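Local coordinates for cellulase (Uncultured bacterium, PDB 6XSO), which probably hydrolyses internal beta-1,4 linkages of cellulose and related plant glucans and xylans as a broad-specificity family 5 endoglucanase, at residues L67-M70 against M71-G75; G276-I279 against S280-R283; K317-D320 against Y321-R324; R324-L327 against M328-V332. One frame throughout, in Å; residues are numbered along the deposited sequence.

In the fold
Each contact lies on one unbroken piece of chain, so none closes a long loop and none nests in or crosses another. From the N terminus, contact 1 spans nearly all of helix 66-73 and the turn that ends it, just ahead of strand 78-81. Contact 2 comes later, where the loop after strand 264-270 turns into helix 279-298. Contact 3 follows strand 304-309 and forms the short helix 320-323; contact 4 continues from it through the shared R324 into helix 325-341. Contacts 2 and 4 pack together, I282 against F331 and L327, joining two neighbouring outer helices of the barrel. Contact 1 stands apart, its centre about 23 Å or more from those of the others.

Contact 1: residues L67-M70 against M71-G75; sequences LFKM and MKEAG
K69 lays its aliphatic chain across the carboxylate of E73, one turn further along the helix. CG of K69 lies 3.4 Å from OE2 of E73, and the chain runs on past that oxygen before closing a salt bridge, K69 NZ to E73 OE2, at 2.7 Å. The lysine is stretched out as far as CE and bends only at its last torsion (chi4 -65°), which swings NZ onto the syn side of the carboxylate, 28° out of its plane. Both residues are exposed, so the pair faces solvent.

The inward side is apolar. CE of M71 comes within 4.3 Å of CD1 of L67, a loose touch, and both side chains also rest on W33 of barrel strand 31-34. F68 turns away to pack on Y109 and V110 of helix 97-111. Beneath the side chains runs a regular ladder of backbone bonds, such as M71 N to L67 O (3.0 Å) and K72 N to F68 O (2.9 Å). K72 sends its amino group off to the carbonyl of Q113.

The ladder ends with A74 N on M70 O, at 3.0 Å and less straight than the bonds before it. G75 then takes a phi of 108°, and its N bonds back to K72 O, one of the two bonds into the last turn that, with the positive phi, make a Schellman motif, here ending an outer helix of a TIM barrel.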
loop_
_atom_site.group_PDB
_atom_site.type_symbol
_atom_site.label_atom_id
_atom_site.label_comp_id
_atom_site.label_asym_id
_atom_site.label_seq_id
_atom_site.Cartn_x
_atom_site.Cartn_y
_atom_site.Cartn_z
ATOM N N LEU A 67 15.593 13.171 -0.167
ATOM C CA LEU A 67 14.744 12.582 0.862
ATOM C C LEU A 67 14.984 11.081 0.994
ATOM O O LEU A 67 15.017 10.542 2.104
ATOM C CB LEU A 67 13.269 12.834 0.529
ATOM C CG LEU A 67 12.230 12.147 1.405
ATOM C CD1 LEU A 67 12.283 12.630 2.847
ATOM C CD2 LEU A 67 10.820 12.379 0.786
ATOM N N PHE A 68 15.128 10.378 -0.125
ATOM C CA PHE A 68 15.255 8.927 -0.066
ATOM C C PHE A 68 16.668 8.490 0.293
ATOM O O PHE A 68 16.829 7.432 0.912
ATOM C CB PHE A 68 14.713 8.309 -1.349
ATOM C CG PHE A 68 13.256 8.637 -1.579
ATOM C CD1 PHE A 68 12.292 8.246 -0.662
ATOM C CD2 PHE A 68 12.873 9.405 -2.657
ATOM C CE1 PHE A 68 10.958 8.572 -0.860
ATOM C CE2 PHE A 68 11.539 9.734 -2.852
ATOM C CZ PHE A 68 10.593 9.321 -1.953
ATOM N N LYS A 69 17.684 9.272 -0.076
ATOM C CA LYS A 69 19.026 9.047 0.462
ATOM C C LYS A 69 18.989 9.081 1.979
ATOM O O LYS A 69 19.563 8.211 2.646
ATOM C CB LYS A 69 19.978 10.102 -0.087
ATOM C CG LYS A 69 21.439 10.008 0.416
ATOM C CD LYS A 69 22.314 11.108 -0.223
ATOM C CE LYS A 69 23.778 11.044 0.235
ATOM N NZ LYS A 69 23.851 11.328 1.687
ATOM N N MET A 70 18.278 10.057 2.539
ATOM C CA MET A 70 18.168 10.171 3.991
ATOM C C MET A 70 17.447 8.966 4.587
ATOM O O MET A 70 17.886 8.405 5.600
ATOM C CB MET A 70 17.426 11.466 4.344
ATOM C CG MET A 70 17.373 11.744 5.838
ATOM S SD MET A 70 16.439 13.237 6.227
ATOM C CE MET A 70 14.761 12.684 5.975
ATOM N N MET A 71 16.325 8.563 3.985
ATOM C CA MET A 71 15.593 7.399 4.481
ATOM C C MET A 71 16.471 6.154 4.458
ATOM O O MET A 71 16.519 5.389 5.430
ATOM C CB MET A 71 14.336 7.181 3.629
ATOM C CG MET A 71 13.258 8.209 3.877
ATOM S SD MET A 71 12.435 7.912 5.457
ATOM C CE MET A 71 11.532 9.454 5.636
ATOM N N LYS A 72 17.179 5.936 3.352
ATOM C CA LYS A 72 18.057 4.776 3.247
ATOM C C LYS A 72 19.129 4.788 4.333
ATOM O O LYS A 72 19.408 3.756 4.960
ATOM C CB LYS A 72 18.705 4.759 1.861
ATOM C CG LYS A 72 19.762 3.696 1.678
ATOM C CD LYS A 72 19.198 2.315 1.501
ATOM C CE LYS A 72 20.314 1.302 1.244
ATOM N NZ LYS A 72 21.342 1.790 0.261
ATOM N N GLU A 73 19.781 5.932 4.530
ATOM C CA GLU A 73 20.850 6.026 5.522
ATOM C C GLU A 73 20.345 5.845 6.945
ATOM O O GLU A 73 21.124 5.443 7.823
ATOM C CB GLU A 73 21.572 7.347 5.341
ATOM C CG GLU A 73 22.373 7.342 4.057
ATOM C CD GLU A 73 23.134 8.625 3.839
ATOM O OE1 GLU A 73 23.261 9.418 4.804
ATOM O OE2 GLU A 73 23.620 8.828 2.703
ATOM N N ALA A 74 19.071 6.137 7.191
ATOM C CA ALA A 74 18.466 5.899 8.498
ATOM C C ALA A 74 18.060 4.451 8.695
ATOM O O ALA A 74 17.620 4.095 9.790
ATOM C CB ALA A 74 17.267 6.821 8.743
ATOM N N GLY A 75 18.212 3.608 7.678
ATOM C CA GLY A 75 17.937 2.191 7.818
ATOM C C GLY A 75 16.694 1.670 7.127
ATOM O O GLY A 75 16.374 0.487 7.290
#

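Contact 2: residues G276-I279 against S280-R283; sequences GKTI and SAIR
The hydroxyl of T278 takes the backbone N-H of A281, with OG1 3.1 Å from A281 N and an N-H...O angle of 164°. A chi1 of 67° sets OG1 between the threonine's own N and carbonyl carbon, and from there it reaches forward over the first turn and also touches the A281 methyl. The carbonyl of the same residue grips the next amide, I282 N to T278 O at 3.0 Å, with the donor in the carbonyl plane.

I279 then puts CG1 squarely over the centre of one face of the R283 guanidinium, 3.6 Å from CZ. Its CD1 meets CB of I282 at 4.1 Å, the two isoleucines crossing at about a right angle. Just before the cap, CB of K277 packs on CG1 of I282 at 3.8 Å, while the lysine's amino group leaves for D285 and the carbonyl of T273.

Further out, helix 325-341 covers the I279, I282 and R283 side of the turn: L327 and F331 lie against I282, Q330 against I279, and D334 against R283. With T278 as N-cap, its side chain bonded to the third residue beyond, this is the capped N-terminus of helix 279-298, the outer helix between barrel strands 264-270 and 304-309.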
loop_
_atom_site.group_PDB
_atom_site.type_symbol
_atom_site.label_atom_id
_atom_site.label_comp_id
_atom_site.label_asym_id
_atom_site.label_seq_id
_atom_site.Cartn_x
_atom_site.Cartn_y
_atom_site.Cartn_z
ATOM N N GLY A 276 -5.245 3.901 26.359
ATOM C CA GLY A 276 -6.056 3.218 27.342
ATOM C C GLY A 276 -5.670 1.782 27.592
ATOM O O GLY A 276 -6.352 1.101 28.367
ATOM N N LYS A 277 -4.601 1.302 26.970
ATOM C CA LYS A 277 -4.163 -0.074 27.109
ATOM C C LYS A 277 -2.789 -0.145 27.759
ATOM O O LYS A 277 -1.971 0.777 27.651
ATOM C CB LYS A 277 -4.091 -0.761 25.747
ATOM C CG LYS A 277 -5.435 -0.883 25.055
ATOM C CD LYS A 277 -5.309 -1.586 23.735
ATOM C CE LYS A 277 -6.656 -1.633 23.018
ATOM N NZ LYS A 277 -6.538 -2.272 21.681
ATOM N N THR A 278 -2.544 -1.269 28.420
ATOM C CA THR A 278 -1.219 -1.551 28.929
ATOM C C THR A 278 -0.380 -2.145 27.804
ATOM O O THR A 278 -0.903 -2.657 26.812
ATOM C CB THR A 278 -1.275 -2.581 30.044
ATOM O OG1 THR A 278 -1.696 -3.834 29.482
ATOM C CG2 THR A 278 -2.238 -2.137 31.152
ATOM N N ILE A 279 0.941 -2.089 27.973
ATOM C CA ILE A 279 1.803 -2.636 26.931
ATOM C C ILE A 279 1.602 -4.142 26.793
ATOM O O ILE A 279 1.681 -4.684 25.683
ATOM C CB ILE A 279 3.276 -2.240 27.135
ATOM C CG1 ILE A 279 4.112 -2.703 25.933
ATOM C CG2 ILE A 279 3.842 -2.813 28.447
ATOM C CD1 ILE A 279 3.686 -2.173 24.572
ATOM N N SER A 280 1.294 -4.836 27.890
ATOM C CA SER A 280 0.996 -6.259 27.779
ATOM C C SER A 280 -0.216 -6.501 26.878
ATOM O O SER A 280 -0.201 -7.385 26.013
ATOM C CB SER A 280 0.770 -6.859 29.162
ATOM O OG SER A 280 0.302 -8.189 29.034
ATOM N N ALA A 281 -1.281 -5.725 27.070
ATOM C CA ALA A 281 -2.466 -5.897 26.241
ATOM C C ALA A 281 -2.167 -5.571 24.781
ATOM O O ALA A 281 -2.695 -6.230 23.868
ATOM C CB ALA A 281 -3.603 -5.033 26.788
ATOM N N ILE A 282 -1.349 -4.536 24.543
ATOM C CA ILE A 282 -0.976 -4.140 23.182
ATOM C C ILE A 282 -0.227 -5.265 22.479
ATOM O O ILE A 282 -0.502 -5.580 21.315
ATOM C CB ILE A 282 -0.146 -2.840 23.207
ATOM C CG1 ILE A 282 -1.027 -1.665 23.632
ATOM C CG2 ILE A 282 0.489 -2.560 21.838
ATOM C CD1 ILE A 282 -0.264 -0.459 24.183
ATOM N N ARG A 283 0.745 -5.870 23.173
ATOM C CA ARG A 283 1.487 -6.986 22.588
ATOM C C ARG A 283 0.556 -8.132 22.226
ATOM O O ARG A 283 0.703 -8.754 21.167
ATOM C CB ARG A 283 2.580 -7.461 23.545
ATOM C CG ARG A 283 3.691 -6.452 23.688
ATOM C CD ARG A 283 4.825 -6.997 24.536
ATOM N NE ARG A 283 5.836 -5.980 24.785
ATOM C CZ ARG A 283 6.227 -5.567 25.992
ATOM N NH1 ARG A 283 5.709 -6.081 27.105
ATOM N NH2 ARG A 283 7.161 -4.631 26.064
#

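Contact 3: residues K317-D320 against Y321-R324; sequences KETD and YDAR. With LMR ((2S)-2-hydroxybutanedioic acid), chain C.
D320 holds R324 one turn on, through a salt bridge of 2.8 Å from R324 NH1 to D320 OD1. The carboxylate oxygen lies close to the guanidinium plane, although the carboxylate and guanidinium planes are turned 80° against each other. CD of R324 passes 3.4 Å from the same D320 OD1, and the bend at chi3 (56°) beyond it turns the guanidinium so that NH1 reaches the oxygen. N313 also donates to OD1 and T311 bonds to OD2, so this buried carboxylate is held from several directions. A glycine in place of R324 would probably leave D320 without its opposite charge in this turn and remove the weak bond from R324 NE to the malate oxygen O1A (3.3 Å).

The turn itself is compact. T319 caps it, OG1 accepting from D322 N at 3.2 Å while its carbonyl takes A323 N.

The outer side is looser and wet. E318 rests its carboxylate carbon CD on the A323 methyl, at 3.6 Å, and OE1 reaches R324 NH1 through a bridging water. A second water links K317 O, T319 N and D322 OD2, and a third lies between T319 OG1 and D322 OD2, its bond to the aspartate weak.

Helix 320-323 follows strand 304-309 and leads through R324 straight into helix 325-341, while Y321 reaches across to D367 at the start of helix 366-377.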
loop_
_atom_site.group_PDB
_atom_site.type_symbol
_atom_site.label_atom_id
_atom_site.label_comp_id
_atom_site.label_asym_id
_atom_site.label_seq_id
_atom_site.Cartn_x
_atom_site.Cartn_y
_atom_site.Cartn_z
ATOM N N LYS A 317 -6.364 15.017 16.583
ATOM C CA LYS A 317 -5.807 16.308 16.974
ATOM C C LYS A 317 -4.712 16.130 18.015
ATOM O O LYS A 317 -3.735 16.886 18.024
ATOM C CB LYS A 317 -6.903 17.256 17.456
ATOM C CG LYS A 317 -7.533 16.907 18.782
ATOM C CD LYS A 317 -8.681 17.873 19.103
ATOM C CE LYS A 317 -8.187 19.274 19.471
ATOM N NZ LYS A 317 -7.907 19.418 20.931
ATOM N N GLU A 318 -4.835 15.117 18.874
ATOM C CA GLU A 318 -3.770 14.730 19.797
ATOM C C GLU A 318 -3.320 13.328 19.406
ATOM O O GLU A 318 -4.066 12.360 19.591
ATOM C CB GLU A 318 -4.261 14.758 21.245
ATOM C CG GLU A 318 -3.132 14.587 22.261
ATOM C CD GLU A 318 -3.619 14.377 23.693
ATOM O OE1 GLU A 318 -4.628 13.666 23.899
ATOM O OE2 GLU A 318 -2.971 14.911 24.621
ATOM N N THR A 319 -2.124 13.215 18.843
ATOM C CA THR A 319 -1.644 11.920 18.409
ATOM C C THR A 319 -1.049 11.165 19.596
ATOM O O THR A 319 -0.809 11.736 20.668
ATOM C CB THR A 319 -0.556 12.068 17.361
ATOM O OG1 THR A 319 0.585 12.695 17.971
ATOM C CG2 THR A 319 -1.035 12.895 16.175
ATOM N N ASP A 320 -0.818 9.857 19.403
ATOM C CA ASP A 320 -0.125 9.091 20.438
ATOM C C ASP A 320 1.353 9.461 20.515
ATOM O O ASP A 320 1.964 9.338 21.581
ATOM C CB ASP A 320 -0.290 7.594 20.197
ATOM C CG ASP A 320 -1.714 7.140 20.352
ATOM O OD1 ASP A 320 -2.411 7.629 21.263
ATOM O OD2 ASP A 320 -2.159 6.318 19.531
ATOM N N TYR A 321 1.941 9.935 19.419
ATOM C CA TYR A 321 3.322 10.416 19.477
ATOM C C TYR A 321 3.474 11.561 20.475
ATOM O O TYR A 321 4.488 11.656 21.189
ATOM C CB TYR A 321 3.727 10.838 18.055
ATOM C CG TYR A 321 5.094 11.423 17.941
ATOM C CD1 TYR A 321 6.214 10.604 17.862
ATOM C CD2 TYR A 321 5.281 12.800 17.913
ATOM C CE1 TYR A 321 7.481 11.143 17.759
ATOM C CE2 TYR A 321 6.548 13.345 17.809
ATOM C CZ TYR A 321 7.644 12.506 17.726
ATOM O OH TYR A 321 8.906 13.036 17.613
ATOM N N ASP A 322 2.476 12.439 20.549
ATOM C CA ASP A 322 2.503 13.545 21.490
ATOM C C ASP A 322 2.042 13.121 22.881
ATOM O O ASP A 322 2.653 13.506 23.884
ATOM C CB ASP A 322 1.611 14.681 20.977
ATOM C CG ASP A 322 2.262 15.478 19.855
ATOM O OD1 ASP A 322 3.509 15.475 19.754
ATOM O OD2 ASP A 322 1.523 16.114 19.076
ATOM N N ALA A 323 0.987 12.314 22.959
ATOM C CA ALA A 323 0.334 12.080 24.238
ATOM C C ALA A 323 0.919 10.926 25.037
ATOM O O ALA A 323 0.797 10.931 26.270
ATOM C CB ALA A 323 -1.155 11.796 24.034
ATOM N N ARG A 324 1.488 9.921 24.379
ATOM C CA ARG A 324 1.966 8.706 25.046
ATOM C C ARG A 324 3.132 8.143 24.237
ATOM O O ARG A 324 3.094 7.024 23.714
ATOM C CB ARG A 324 0.823 7.709 25.239
ATOM C CG ARG A 324 -0.025 7.397 24.000
ATOM C CD ARG A 324 -1.332 6.635 24.315
ATOM N NE ARG A 324 -2.139 7.372 25.276
ATOM C CZ ARG A 324 -2.941 8.390 24.974
ATOM N NH1 ARG A 324 -3.075 8.788 23.710
ATOM N NH2 ARG A 324 -3.591 9.029 25.942
HETATM C C1 LMR C . -0.422 5.710 28.734
HETATM O O1A LMR C . -0.897 6.823 28.335
HETATM O O1B LMR C . -1.167 4.724 28.959
HETATM C C2 LMR C . 1.086 5.546 28.944
HETATM O O2 LMR C . 1.600 6.841 28.833
HETATM C C3 LMR C . 1.432 4.917 30.279
HETATM C C4 LMR C . 2.948 5.006 30.479
HETATM O O4A LMR C . 3.430 4.885 31.639
HETATM O O4B LMR C . 3.732 5.202 29.505
HETATM O O HOH W 1 -0.900 15.728 18.576
HETATM O O HOH W 2 -4.805 11.003 22.737
HETATM O O HOH W 3 2.104 14.470 16.277
#

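Contact 4: residues R324-L327 against M328-V332; sequences RKSL and MFQFV. With LMR ((2S)-2-hydroxybutanedioic acid), chain C.
The first turns of helix 325-341, an outer helix of the TIM barrel, begin at the bound malate and carry K325 lying over the F329 ring and S326 one turn before Q330. K325 lays CG over one face of the F329 ring, a CH-pi contact 3.8 Å from the ring centroid and 19° off its normal. The two side chains run side by side in the same direction, and CD of K325 follows CG past CZ of F329 at 3.8 Å. Beyond the ring the lysine's amino group makes a salt bridge with D367, whose helix 366-377 also lies against F329 through L368 and R371. An alanine in place of F329 would probably strip the K325 methylenes of the ring face they lie on and open a gap towards helix 366-377.

In the conformer described, one of two modelled for Q330, NE2 donates to S326 OG at 2.9 Å, with the hydroxyl close to the amide plane. A weak second bond from Q330 NE2 goes to S326 O; both are provisional, whereas S326 O firmly receives Q330 N at 2.9 Å. S326 OG stands opposite its own N (chi1 176°), within range of that amide. L327 faces the ligand, CD2 lying 3.9 Å from malate O1B.

R324 occupies the N-cap position, and its carbonyl accepts M328 N at 2.9 Å. The malate lies near this helix N-terminus and bonds weakly to R324, so the helix end may modestly favour its negative charge; K325 combines a CH-pi contact along its chain with an ion pair at its tip.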
loop_
_atom_site.group_PDB
_atom_site.type_symbol
_atom_site.label_atom_id
_atom_site.label_comp_id
_atom_site.label_asym_id
_atom_site.label_seq_id
_atom_site.Cartn_x
_atom_site.Cartn_y
_atom_site.Cartn_z
ATOM N N ARG A 324 1.488 9.921 24.379
ATOM C CA ARG A 324 1.966 8.706 25.046
ATOM C C ARG A 324 3.132 8.143 24.237
ATOM O O ARG A 324 3.094 7.024 23.714
ATOM C CB ARG A 324 0.823 7.709 25.239
ATOM C CG ARG A 324 -0.025 7.397 24.000
ATOM C CD ARG A 324 -1.332 6.635 24.315
ATOM N NE ARG A 324 -2.139 7.372 25.276
ATOM C CZ ARG A 324 -2.941 8.390 24.974
ATOM N NH1 ARG A 324 -3.075 8.788 23.710
ATOM N NH2 ARG A 324 -3.591 9.029 25.942
ATOM N N LYS A 325 4.185 8.957 24.108
ATOM C CA LYS A 325 5.263 8.648 23.178
ATOM C C LYS A 325 5.984 7.367 23.558
ATOM O O LYS A 325 6.254 6.520 22.693
ATOM C CB LYS A 325 6.244 9.815 23.107
ATOM C CG LYS A 325 7.404 9.583 22.125
ATOM C CD LYS A 325 8.385 10.739 22.139
ATOM C CE LYS A 325 7.823 11.983 21.449
ATOM N NZ LYS A 325 8.931 12.950 21.107
ATOM N N SER A 326 6.294 7.190 24.841
ATOM C CA SER A 326 7.001 5.979 25.238
ATOM C C SER A 326 6.168 4.733 24.976
ATOM O O SER A 326 6.691 3.727 24.484
ATOM C CB SER A 326 7.390 6.040 26.708
ATOM O OG SER A 326 7.986 4.803 27.076
ATOM N N LEU A 327 4.871 4.769 25.309
ATOM C CA LEU A 327 4.018 3.622 25.004
ATOM C C LEU A 327 3.980 3.364 23.501
ATOM O O LEU A 327 4.024 2.208 23.053
ATOM C CB LEU A 327 2.604 3.850 25.526
ATOM C CG LEU A 327 1.699 2.623 25.481
ATOM C CD1 LEU A 327 2.104 1.565 26.507
ATOM C CD2 LEU A 327 0.253 3.046 25.709
ATOM N N MET A 328 3.942 4.436 22.701
ATOM C CA MET A 328 3.968 4.268 21.258
ATOM C C MET A 328 5.261 3.596 20.811
ATOM O O MET A 328 5.248 2.716 19.936
ATOM C CB MET A 328 3.802 5.617 20.557
ATOM C CG MET A 328 3.794 5.466 19.065
ATOM S SD MET A 328 3.551 7.047 18.268
ATOM C CE MET A 328 3.465 6.522 16.562
ATOM N N PHE A 329 6.396 4.021 21.376
ATOM C CA PHE A 329 7.678 3.424 21.018
ATOM C C PHE A 329 7.760 1.959 21.451
ATOM O O PHE A 329 8.368 1.145 20.750
ATOM C CB PHE A 329 8.821 4.247 21.622
ATOM C CG PHE A 329 9.074 5.587 20.936
ATOM C CD1 PHE A 329 8.309 6.043 19.875
ATOM C CD2 PHE A 329 10.109 6.385 21.365
ATOM C CE1 PHE A 329 8.589 7.278 19.268
ATOM C CE2 PHE A 329 10.384 7.600 20.758
ATOM C CZ PHE A 329 9.637 8.046 19.734
ATOM N N GLN A 330 7.178 1.610 22.604
ATOM C CA GLN A 330 7.142 0.205 23.006
ATOM C C GLN A 330 6.270 -0.601 22.055
ATOM O O GLN A 330 6.572 -1.764 21.754
ATOM C CB GLN A 330 6.626 0.084 24.438
ATOM C CG GLN A 330 7.463 0.844 25.442
ATOM C CD GLN A 330 6.761 0.996 26.779
ATOM O OE1 GLN A 330 6.274 0.017 27.354
ATOM N NE2 GLN A 330 6.691 2.227 27.277
ATOM N N PHE A 331 5.186 0.010 21.572
ATOM C CA PHE A 331 4.343 -0.626 20.568
ATOM C C PHE A 331 5.128 -0.852 19.281
ATOM O O PHE A 331 5.088 -1.947 18.698
ATOM C CB PHE A 331 3.091 0.245 20.324
ATOM C CG PHE A 331 2.422 -0.001 18.994
ATOM C CD1 PHE A 331 1.713 -1.164 18.778
ATOM C CD2 PHE A 331 2.514 0.926 17.974
ATOM C CE1 PHE A 331 1.104 -1.408 17.563
ATOM C CE2 PHE A 331 1.923 0.686 16.750
ATOM C CZ PHE A 331 1.207 -0.475 16.551
ATOM N N VAL A 332 5.851 0.186 18.823
ATOM C CA VAL A 332 6.685 0.090 17.619
ATOM C C VAL A 332 7.657 -1.076 17.739
ATOM O O VAL A 332 7.795 -1.899 16.822
ATOM C CB VAL A 332 7.436 1.419 17.395
ATOM C CG1 VAL A 332 8.634 1.245 16.467
ATOM C CG2 VAL A 332 6.475 2.501 16.910
HETATM C C1 LMR C . -0.422 5.710 28.734
HETATM O O1A LMR C . -0.897 6.823 28.335
HETATM O O1B LMR C . -1.167 4.724 28.959
HETATM C C2 LMR C . 1.086 5.546 28.944
HETATM O O2 LMR C . 1.600 6.841 28.833
HETATM C C3 LMR C . 1.432 4.917 30.279
HETATM C C4 LMR C . 2.948 5.006 30.479
HETATM O O4A LMR C . 3.430 4.885 31.639
HETATM O O4B LMR C . 3.732 5.202 29.505
#